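Local coordinates for fusolin (Unidentified entomopoxvirus, PDB 4OW5), which probably binds chitin and acts on it as a copper-dependent lytic polysaccharide monooxygenase, and enhances viral virulence as the protein of crystalline viral spindles, at residues E135-P140 / N193-T198; A142-S147 / V213-N218. One frame throughout, in Å; residues are numbered along the deposited sequence.

Contact 1. Residues E135-P140 / N193-T198; sequences EFEFCP and NLVYRT
Phe138 swings its ring away from its own backbone N (chi1 -169°), whereas Tyr196 keeps its ring on the N side (chi1 -68°). The side chains run side by side and point the same way; the strand pairing sets Phe138 CB 4.0 Å from Tyr196 CB. Pro140 packs beside the phenol, its CB 4.0 Å from Tyr196 CE2. Two nearly straight hydrogen bonds bracket this pair: Phe138 N gives to Tyr196 O at 2.8 Å, and Tyr196 N to Phe138 O at 2.9 Å. A second, less straight pair joins Phe136 and Thr198, where Thr198 N lies 3.2 Å from Phe136 O. This is the antiparallel pairing of strands 131-140 and 194-203, the two inner strands of a four-stranded sheet in the LPMO's fibronectin-like β-sandwich. Phe149 meets the Phe138 and Tyr196 rings edge-to-face. The other face of the sheet carries the charged groups. There Glu135 makes a long salt bridge to Arg197, OE2 to NE 3.7 Å, their planes 38° apart. One water bridges the same two atoms; another joins Glu137 OE2, at 2.6 Å, to Arg197 NH1. These groups also have direct partners: Arg184 for Glu135, Ser187 for Glu137 and the carbonyl of Gln182 for Arg197. Tyr348 of the second subunit packs on Glu137.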
loop_
_atom_site.group_PDB
_atom_site.type_symbol
_atom_site.label_atom_id
_atom_site.label_comp_id
_atom_site.label_asym_id
_atom_site.label_seq_id
_atom_site.Cartn_x
_atom_site.Cartn_y
_atom_site.Cartn_z
ATOM N N GLU A 135 7.244 -17.003 -12.134
ATOM C CA GLU A 135 8.215 -18.030 -12.389
ATOM C C GLU A 135 9.452 -17.749 -11.520
ATOM O O GLU A 135 10.265 -16.905 -11.846
ATOM C CB GLU A 135 8.556 -18.155 -13.864
ATOM C CG GLU A 135 9.434 -19.358 -14.128
ATOM C CD GLU A 135 9.985 -19.411 -15.536
ATOM O OE1 GLU A 135 10.692 -18.456 -15.936
ATOM O OE2 GLU A 135 9.810 -20.460 -16.195
ATOM N N PHE A 136 9.574 -18.481 -10.436
ATOM C CA PHE A 136 10.700 -18.412 -9.535
ATOM C C PHE A 136 11.975 -18.792 -10.244
ATOM O O PHE A 136 11.976 -19.745 -11.024
ATOM C CB PHE A 136 10.524 -19.354 -8.319
ATOM C CG PHE A 136 9.669 -18.804 -7.217
ATOM C CD1 PHE A 136 10.233 -18.106 -6.170
ATOM C CD2 PHE A 136 8.296 -19.005 -7.217
ATOM C CE1 PHE A 136 9.448 -17.619 -5.129
ATOM C CE2 PHE A 136 7.504 -18.495 -6.186
ATOM C CZ PHE A 136 8.090 -17.830 -5.138
ATOM N N GLU A 137 13.057 -18.077 -9.956
ATOM C CA GLU A 137 14.399 -18.423 -10.418
ATOM C C GLU A 137 15.311 -18.433 -9.205
ATOM O O GLU A 137 15.400 -17.436 -8.468
ATOM C CB GLU A 137 14.921 -17.458 -11.514
ATOM C CG GLU A 137 16.191 -17.980 -12.164
ATOM C CD GLU A 137 16.911 -17.025 -13.095
ATOM O OE1 GLU A 137 17.263 -15.916 -12.639
ATOM O OE2 GLU A 137 17.204 -17.413 -14.250
ATOM N N PHE A 138 15.879 -19.589 -8.915
ATOM C CA PHE A 138 16.840 -19.764 -7.842
ATOM C C PHE A 138 18.198 -20.054 -8.507
ATOM O O PHE A 138 18.309 -20.955 -9.353
ATOM C CB PHE A 138 16.396 -20.857 -6.881
ATOM C CG PHE A 138 17.223 -20.875 -5.623
ATOM C CD1 PHE A 138 18.410 -21.584 -5.566
ATOM C CD2 PHE A 138 16.825 -20.163 -4.495
ATOM C CE1 PHE A 138 19.209 -21.545 -4.422
ATOM C CE2 PHE A 138 17.587 -20.193 -3.332
ATOM C CZ PHE A 138 18.791 -20.867 -3.312
ATOM N N CYS A 139 19.190 -19.275 -8.140
ATOM C CA CYS A 139 20.525 -19.260 -8.707
ATOM C C CYS A 139 21.488 -20.096 -7.868
ATOM O O CYS A 139 21.931 -19.629 -6.815
ATOM C CB CYS A 139 20.989 -17.812 -8.812
ATOM S SG CYS A 139 22.600 -17.573 -9.598
ATOM N N PRO A 140 21.868 -21.317 -8.321
ATOM C CA PRO A 140 22.838 -22.100 -7.540
ATOM C C PRO A 140 24.249 -21.700 -7.934
ATOM O O PRO A 140 24.603 -21.807 -9.102
ATOM C CB PRO A 140 22.527 -23.535 -7.943
ATOM C CG PRO A 140 22.060 -23.417 -9.385
ATOM C CD PRO A 140 21.470 -22.036 -9.552
ATOM N N ASN A 193 25.391 -21.497 -15.363
ATOM C CA ASN A 193 24.645 -21.737 -16.612
ATOM C C ASN A 193 23.339 -22.508 -16.344
ATOM O O ASN A 193 22.464 -22.550 -17.211
ATOM C CB ASN A 193 25.496 -22.539 -17.605
ATOM C CG ASN A 193 25.443 -24.045 -17.394
ATOM O OD1 ASN A 193 25.941 -24.581 -16.394
ATOM N ND2 ASN A 193 24.828 -24.772 -18.314
ATOM N N LEU A 194 23.206 -23.115 -15.150
ATOM C CA LEU A 194 22.000 -23.829 -14.724
ATOM C C LEU A 194 21.309 -23.039 -13.598
ATOM O O LEU A 194 21.977 -22.435 -12.762
ATOM C CB LEU A 194 22.324 -25.245 -14.231
ATOM C CG LEU A 194 22.897 -26.232 -15.261
ATOM C CD1 LEU A 194 23.241 -27.532 -14.605
ATOM C CD2 LEU A 194 21.934 -26.457 -16.385
ATOM N N VAL A 195 19.992 -23.032 -13.598
ATOM C CA VAL A 195 19.161 -22.410 -12.568
ATOM C C VAL A 195 18.069 -23.395 -12.184
ATOM O O VAL A 195 17.814 -24.359 -12.913
ATOM C CB VAL A 195 18.542 -21.064 -13.047
ATOM C CG1 VAL A 195 19.607 -19.981 -13.214
ATOM C CG2 VAL A 195 17.736 -21.236 -14.334
ATOM N N TYR A 196 17.407 -23.134 -11.072
ATOM C CA TYR A 196 16.195 -23.819 -10.672
ATOM C C TYR A 196 15.066 -22.875 -11.002
ATOM O O TYR A 196 15.106 -21.731 -10.549
ATOM C CB TYR A 196 16.165 -24.161 -9.203
ATOM C CG TYR A 196 17.165 -25.202 -8.776
ATOM C CD1 TYR A 196 16.876 -26.545 -8.887
ATOM C CD2 TYR A 196 18.325 -24.843 -8.109
ATOM C CE1 TYR A 196 17.773 -27.517 -8.458
ATOM C CE2 TYR A 196 19.243 -25.799 -7.693
ATOM C CZ TYR A 196 18.978 -27.138 -7.895
ATOM O OH TYR A 196 19.880 -28.067 -7.452
ATOM N N ARG A 197 14.103 -23.307 -11.822
ATOM C CA ARG A 197 12.928 -22.493 -12.165
ATOM C C ARG A 197 11.646 -23.247 -11.996
ATOM O O ARG A 197 11.561 -24.381 -12.427
ATOM C CB ARG A 197 12.942 -22.007 -13.601
ATOM C CG ARG A 197 13.929 -20.972 -13.949
ATOM C CD ARG A 197 13.569 -20.329 -15.286
ATOM N NE ARG A 197 13.419 -21.277 -16.396
ATOM C CZ ARG A 197 14.353 -21.593 -17.301
ATOM N NH1 ARG A 197 15.555 -21.042 -17.248
ATOM N NH2 ARG A 197 14.080 -22.454 -18.273
ATOM N N THR A 198 10.619 -22.589 -11.474
ATOM C CA THR A 198 9.288 -23.178 -11.317
ATOM C C THR A 198 8.246 -22.057 -11.258
ATOM O O THR A 198 8.551 -20.999 -10.749
ATOM C CB THR A 198 9.234 -24.071 -10.040
ATOM O OG1 THR A 198 8.092 -24.907 -10.093
ATOM C CG2 THR A 198 9.224 -23.277 -8.734
HETATM O O HOH W 1 11.081 -23.295 -17.224
HETATM O O HOH W 2 16.417 -18.278 -16.534
#

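Contact 2. Residues A142-S147 / V213-N218; sequences AIHEPS and VRWQRN
The guanidinium of Arg217 lies flat on one face of the His144 ring, centres 3.7 Å apart and planes 16° apart. The carbonyl carbon of Ala142 sits off-centre over the opposite face of the imidazole. Water 4 is at the edge of the guanidinium, in its plane; it accepts from Arg217 NE and donates to Pro146 O, 2.9 Å from each. A bend at chi3 (66°) helps to fold the arginine over the imidazole. The edge of the Trp215 indole faces the loop. Its NE1 gives a hydrogen bond to Ser147 OG, 3.0 Å away and close to the ring plane, and its CH2 is 3.7 Å from Ala142 O. Ser147 OG in turn donates a hydrogen bond to Glu145 OE2, meeting it from above the carboxylate plane. The backbone closes the contact where Asn218 N binds Pro146 O at 3.0 Å, just after a cis peptide bond. Phe149 stacks on Trp215 from the core. The side chain of Ala142 touches that of His1. His1 and His144 bind copper or zinc in other crystals of this protein, although no metal is bound to this chain here; the pair is typical of the histidine brace of LPMOs.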
loop_
_atom_site.group_PDB
_atom_site.type_symbol
_atom_site.label_atom_id
_atom_site.label_comp_id
_atom_site.label_asym_id
_atom_site.label_seq_id
_atom_site.Cartn_x
_atom_site.Cartn_y
_atom_site.Cartn_z
ATOM N N ALA A 142 26.782 -23.185 -6.487
ATOM C CA ALA A 142 27.353 -24.530 -6.440
ATOM C C ALA A 142 26.221 -25.502 -6.661
ATOM O O ALA A 142 25.216 -25.440 -5.954
ATOM C CB ALA A 142 28.020 -24.802 -5.120
ATOM N N ILE A 143 26.392 -26.421 -7.586
ATOM C CA ILE A 143 25.353 -27.400 -7.911
ATOM C C ILE A 143 25.321 -28.528 -6.878
ATOM O O ILE A 143 26.322 -29.197 -6.663
ATOM C CB ILE A 143 25.547 -27.950 -9.350
ATOM C CG1 ILE A 143 25.485 -26.813 -10.409
ATOM C CG2 ILE A 143 24.500 -29.040 -9.652
ATOM C CD1 ILE A 143 24.145 -26.118 -10.492
ATOM N N HIS A 144 24.162 -28.764 -6.283
ATOM C CA HIS A 144 23.963 -29.862 -5.336
ATOM C C HIS A 144 22.673 -30.582 -5.616
ATOM O O HIS A 144 21.591 -29.978 -5.615
ATOM C CB HIS A 144 23.958 -29.454 -3.861
ATOM C CG HIS A 144 25.168 -28.715 -3.418
ATOM N ND1 HIS A 144 26.446 -29.271 -3.481
ATOM C CD2 HIS A 144 25.264 -27.464 -2.929
ATOM C CE1 HIS A 144 27.263 -28.319 -3.056
ATOM N NE2 HIS A 144 26.607 -27.221 -2.746
ATOM N N GLU A 145 22.793 -31.909 -5.719
ATOM C CA GLU A 145 21.693 -32.834 -5.910
ATOM C C GLU A 145 21.996 -34.143 -5.171
ATOM O O GLU A 145 23.156 -34.539 -5.121
ATOM C CB GLU A 145 21.454 -33.107 -7.400
ATOM C CG GLU A 145 20.732 -31.989 -8.135
ATOM C CD GLU A 145 19.356 -31.661 -7.575
ATOM O OE1 GLU A 145 18.651 -32.574 -7.092
ATOM O OE2 GLU A 145 18.981 -30.472 -7.615
ATOM N N PRO A 146 20.993 -34.823 -4.597
ATOM C CA PRO A 146 19.553 -34.495 -4.648
ATOM C C PRO A 146 19.168 -33.343 -3.683
ATOM O O PRO A 146 19.823 -33.089 -2.676
ATOM C CB PRO A 146 18.875 -35.817 -4.248
ATOM C CG PRO A 146 19.877 -36.525 -3.400
ATOM C CD PRO A 146 21.240 -36.096 -3.896
ATOM N N SER A 147 18.075 -32.691 -3.989
ATOM C CA SER A 147 17.581 -31.599 -3.173
ATOM C C SER A 147 16.120 -31.361 -3.442
ATOM O O SER A 147 15.528 -31.961 -4.358
ATOM C CB SER A 147 18.379 -30.337 -3.465
ATOM O OG SER A 147 18.142 -29.904 -4.797
ATOM N N VAL A 213 11.941 -18.945 0.968
ATOM C CA VAL A 213 12.382 -20.090 0.158
ATOM C C VAL A 213 13.438 -20.865 0.922
ATOM O O VAL A 213 14.460 -20.302 1.357
ATOM C CB VAL A 213 12.936 -19.649 -1.210
ATOM C CG1 VAL A 213 13.441 -20.851 -2.023
ATOM C CG2 VAL A 213 11.886 -18.899 -2.010
ATOM N N ARG A 214 13.205 -22.171 1.006
ATOM C CA ARG A 214 14.081 -23.144 1.604
ATOM C C ARG A 214 14.585 -24.083 0.515
ATOM O O ARG A 214 13.767 -24.683 -0.174
ATOM C CB ARG A 214 13.328 -23.946 2.653
ATOM C CG ARG A 214 14.214 -24.981 3.331
ATOM C CD ARG A 214 13.389 -25.846 4.233
ATOM N NE ARG A 214 14.188 -26.882 4.878
ATOM C CZ ARG A 214 13.715 -28.048 5.322
ATOM N NH1 ARG A 214 12.425 -28.350 5.189
ATOM N NH2 ARG A 214 14.523 -28.913 5.913
ATOM N N TRP A 215 15.891 -24.197 0.346
ATOM C CA TRP A 215 16.524 -25.123 -0.604
ATOM C C TRP A 215 17.265 -26.126 0.251
ATOM O O TRP A 215 18.250 -25.776 0.906
ATOM C CB TRP A 215 17.448 -24.419 -1.600
ATOM C CG TRP A 215 18.160 -25.375 -2.521
ATOM C CD1 TRP A 215 17.669 -26.531 -3.058
ATOM C CD2 TRP A 215 19.478 -25.217 -3.058
ATOM N NE1 TRP A 215 18.610 -27.113 -3.868
ATOM C CE2 TRP A 215 19.731 -26.332 -3.885
ATOM C CE3 TRP A 215 20.472 -24.243 -2.918
ATOM C CZ2 TRP A 215 20.954 -26.513 -4.552
ATOM C CZ3 TRP A 215 21.685 -24.423 -3.579
ATOM C CH2 TRP A 215 21.919 -25.551 -4.375
ATOM N N GLN A 216 16.713 -27.321 0.375
ATOM C CA GLN A 216 17.222 -28.328 1.284
ATOM C C GLN A 216 17.903 -29.464 0.540
ATOM O O GLN A 216 17.305 -30.080 -0.323
ATOM C CB GLN A 216 16.059 -28.882 2.114
ATOM C CG GLN A 216 16.441 -29.995 3.126
ATOM C CD GLN A 216 17.454 -29.550 4.140
ATOM O OE1 GLN A 216 17.232 -28.582 4.897
ATOM N NE2 GLN A 216 18.568 -30.255 4.237
ATOM N N ARG A 217 19.152 -29.747 0.900
ATOM C CA ARG A 217 19.884 -30.884 0.366
ATOM C C ARG A 217 19.368 -32.168 1.009
ATOM O O ARG A 217 19.194 -32.241 2.224
ATOM C CB ARG A 217 21.386 -30.744 0.619
ATOM C CG ARG A 217 21.996 -29.540 -0.059
ATOM C CD ARG A 217 23.503 -29.518 0.093
ATOM N NE ARG A 217 24.133 -30.632 -0.616
ATOM C CZ ARG A 217 25.432 -30.890 -0.618
ATOM N NH1 ARG A 217 26.273 -30.107 0.045
ATOM N NH2 ARG A 217 25.910 -31.916 -1.313
ATOM N N ASN A 218 19.120 -33.177 0.190
ATOM C CA ASN A 218 18.692 -34.491 0.668
ATOM C C ASN A 218 19.911 -35.317 1.000
ATOM O O ASN A 218 20.249 -36.188 0.197
ATOM C CB ASN A 218 17.905 -35.226 -0.407
ATOM C CG ASN A 218 16.522 -34.788 -0.567
ATOM O OD1 ASN A 218 16.229 -33.982 -1.440
ATOM N ND2 ASN A 218 15.635 -35.394 0.178
HETATM O O HOH W 3 24.658 -34.679 -2.237
HETATM O O HOH W 4 22.621 -32.546 -2.168
#

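In the fold
Contact 1 is largely buried and joins two neighbouring strands of one sheet. Contact 2 is partly buried and ties a loop to strand 209-217 of the other sheet, near the metal site. The first segments are close in sequence, on strand 131-140 and in the loop that follows it; the second lie on successive strands. Their centres are 12 Å apart. Tyr196 OH reaches Glu145 OE2 at 2.6 Å, probably as a hydrogen bond, and the Phe138 and Trp215 rings pack between the sheets. Contact 1 rests on regular backbone pairing, with aromatic and charged faces. Contact 2 depends more on side chains, notably a stacked cation and an indole bond.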